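Local structure of beta-lactamase (6KBY) at residues L52-Q56 with A206-N210. The protein probably hydrolyses beta-lactam antibiotics to substituted beta-amino acids as a class C enzyme, and is bound here to adenosine monophosphate. Residues are numbered along the deposited sequence; the frame is centred on the assembly and turned at random.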
loop_
_atom_site.group_PDB
_atom_site.type_symbol
_atom_site.label_atom_id
_atom_site.label_comp_id
_atom_site.label_asym_id
_atom_site.label_seq_id
_atom_site.Cartn_x
_atom_site.Cartn_y
_atom_site.Cartn_z
ATOM N N LEU A 52 -7.835 -19.409 -9.960
ATOM C CA LEU A 52 -6.691 -19.615 -10.839
ATOM C C LEU A 52 -5.741 -18.428 -10.822
ATOM O O LEU A 52 -6.161 -17.282 -11.024
ATOM C CB LEU A 52 -7.162 -19.827 -12.276
ATOM C CG LEU A 52 -8.137 -20.978 -12.483
ATOM C CD1 LEU A 52 -8.535 -21.083 -13.953
ATOM C CD2 LEU A 52 -7.521 -22.265 -11.980
ATOM N N ALA A 53 -4.452 -18.731 -10.642
ATOM C CA ALA A 53 -3.393 -17.754 -10.856
ATOM C C ALA A 53 -3.161 -17.498 -12.340
ATOM O O ALA A 53 -2.741 -16.402 -12.721
ATOM C CB ALA A 53 -2.106 -18.265 -10.216
ATOM N N ALA A 54 -3.423 -18.495 -13.185
ATOM C CA ALA A 54 -3.276 -18.362 -14.627
ATOM C C ALA A 54 -4.303 -19.263 -15.294
ATOM O O ALA A 54 -4.605 -20.344 -14.787
ATOM C CB ALA A 54 -1.869 -18.769 -15.080
ATOM N N LYS A 55 -4.834 -18.810 -16.428
ATOM C CA LYS A 55 -5.850 -19.578 -17.141
ATOM C C LYS A 55 -5.258 -20.597 -18.106
ATOM O O LYS A 55 -5.776 -21.714 -18.219
ATOM C CB LYS A 55 -6.759 -18.636 -17.928
ATOM C CG LYS A 55 -7.556 -17.679 -17.075
ATOM C CD LYS A 55 -8.487 -16.855 -17.938
ATOM C CE LYS A 55 -9.185 -15.789 -17.123
ATOM N NZ LYS A 55 -10.156 -15.010 -17.940
ATOM N N GLN A 56 -4.192 -20.234 -18.809
ATOM C CA GLN A 56 -3.685 -21.067 -19.890
ATOM C C GLN A 56 -2.169 -20.955 -20.017
ATOM O O GLN A 56 -1.659 -19.921 -20.446
ATOM C CB GLN A 56 -4.355 -20.676 -21.209
ATOM C CG GLN A 56 -4.092 -21.641 -22.351
ATOM C CD GLN A 56 -4.216 -23.090 -21.927
ATOM O OE1 GLN A 56 -5.206 -23.489 -21.312
ATOM N NE2 GLN A 56 -3.204 -23.888 -22.251
ATOM N N ALA A 206 1.325 -15.057 -10.474
ATOM C CA ALA A 206 0.049 -15.057 -11.172
ATOM C C ALA A 206 0.089 -14.093 -12.346
ATOM O O ALA A 206 0.811 -13.093 -12.330
ATOM C CB ALA A 206 -1.057 -14.608 -10.217
ATOM N N TRP A 207 -0.699 -14.400 -13.372
ATOM C CA TRP A 207 -0.955 -13.447 -14.435
ATOM C C TRP A 207 -2.141 -12.579 -14.044
ATOM O O TRP A 207 -3.078 -13.050 -13.392
ATOM C CB TRP A 207 -1.213 -14.172 -15.758
ATOM C CG TRP A 207 0.062 -14.686 -16.338
ATOM C CD1 TRP A 207 0.598 -15.930 -16.177
ATOM C CD2 TRP A 207 0.997 -13.940 -17.121
ATOM N NE1 TRP A 207 1.807 -16.010 -16.837
ATOM C CE2 TRP A 207 2.071 -14.801 -17.423
ATOM C CE3 TRP A 207 1.027 -12.628 -17.597
ATOM C CZ2 TRP A 207 3.163 -14.389 -18.191
ATOM C CZ3 TRP A 207 2.111 -12.225 -18.365
ATOM C CH2 TRP A 207 3.163 -13.100 -18.647
ATOM N N GLY A 208 -2.068 -11.302 -14.398
ATOM C CA GLY A 208 -3.210 -10.432 -14.256
ATOM C C GLY A 208 -4.042 -10.442 -15.511
ATOM O O GLY A 208 -3.548 -10.738 -16.592
ATOM N N TYR A 209 -5.324 -10.125 -15.379
ATOM C CA TYR A 209 -6.234 -10.138 -16.519
ATOM C C TYR A 209 -6.862 -8.760 -16.660
ATOM O O TYR A 209 -7.576 -8.302 -15.760
ATOM C CB TYR A 209 -7.247 -11.283 -16.400
ATOM C CG TYR A 209 -6.502 -12.590 -16.541
ATOM C CD1 TYR A 209 -5.910 -13.201 -15.443
ATOM C CD2 TYR A 209 -6.298 -13.159 -17.794
ATOM C CE1 TYR A 209 -5.170 -14.356 -15.581
ATOM C CE2 TYR A 209 -5.566 -14.318 -17.943
ATOM C CZ TYR A 209 -5.003 -14.914 -16.834
ATOM O OH TYR A 209 -4.264 -16.063 -16.969
ATOM N N ASN A 210 -6.555 -8.085 -17.772
ATOM C CA ASN A 210 -6.945 -6.693 -17.959
ATOM C C ASN A 210 -8.413 -6.604 -18.377
ATOM O O ASN A 210 -9.153 -7.593 -18.362
ATOM C CB ASN A 210 -5.972 -5.969 -18.895
ATOM C CG ASN A 210 -6.067 -6.442 -20.341
ATOM O OD1 ASN A 210 -6.966 -7.199 -20.710
ATOM N ND2 ASN A 210 -5.136 -5.979 -21.173
#
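The backbones of 52-56 and 206-210 come closest at Ala53 and Ala206, whose CA atoms lie 4.4 Å apart, and one main-chain hydrogen bond joins the segments: Trp207 N donates to Ala53 O at 2.9 Å. That bond is bent, with an N-H...O angle of 143°. It forms where the chain turns a corner at Ala53. Ala53 and Ala54 form a classic beta bulge against strand 58-60.

Beside this bond the methyls of Ala53 and Ala206 touch, CB to CB at 3.8 Å. The Ala54 methyl meets the indole of Trp207 at its edge, near the ring plane, with CB 3.9 Å from CD1. The indole also stacks with the ring of His217.

Tyr209 reaches across to the other segment with its phenol. Its OH accepts a hydrogen bond from Lys55 N at 2.9 Å, and this one is fairly straight, at 160°. The Lys55 side chain then runs back over one face of the ring, against the direction of the tyrosine. Its CG is anti to its own carbonyl carbon (chi1 -63°), and the chain is extended beyond that. This places Lys55 CG near Tyr209 CZ and Lys55 CE over the face of the Tyr209 ring, 4.0 Å from its centroid. Lys55 NZ continues to an off-centre cation-pi position, 4.8 Å from the Tyr209 centroid. Ala53 O and Ala54 CA lie at the ring edge.

The contact ties the strand pair 54-55/58-60 to the pair 208-209/215-216, away from the AMP pocket. Outside the two segments, the side chain of Asn347 bonds to Leu52 O and that of Lys348 to Tyr209 O. The tyrosine is held in two ways: a backbone N-H bonds to its hydroxyl oxygen, and the lysine methylenes lie along its face. The lysine charge probably adds a modest electrostatic attraction to the ring.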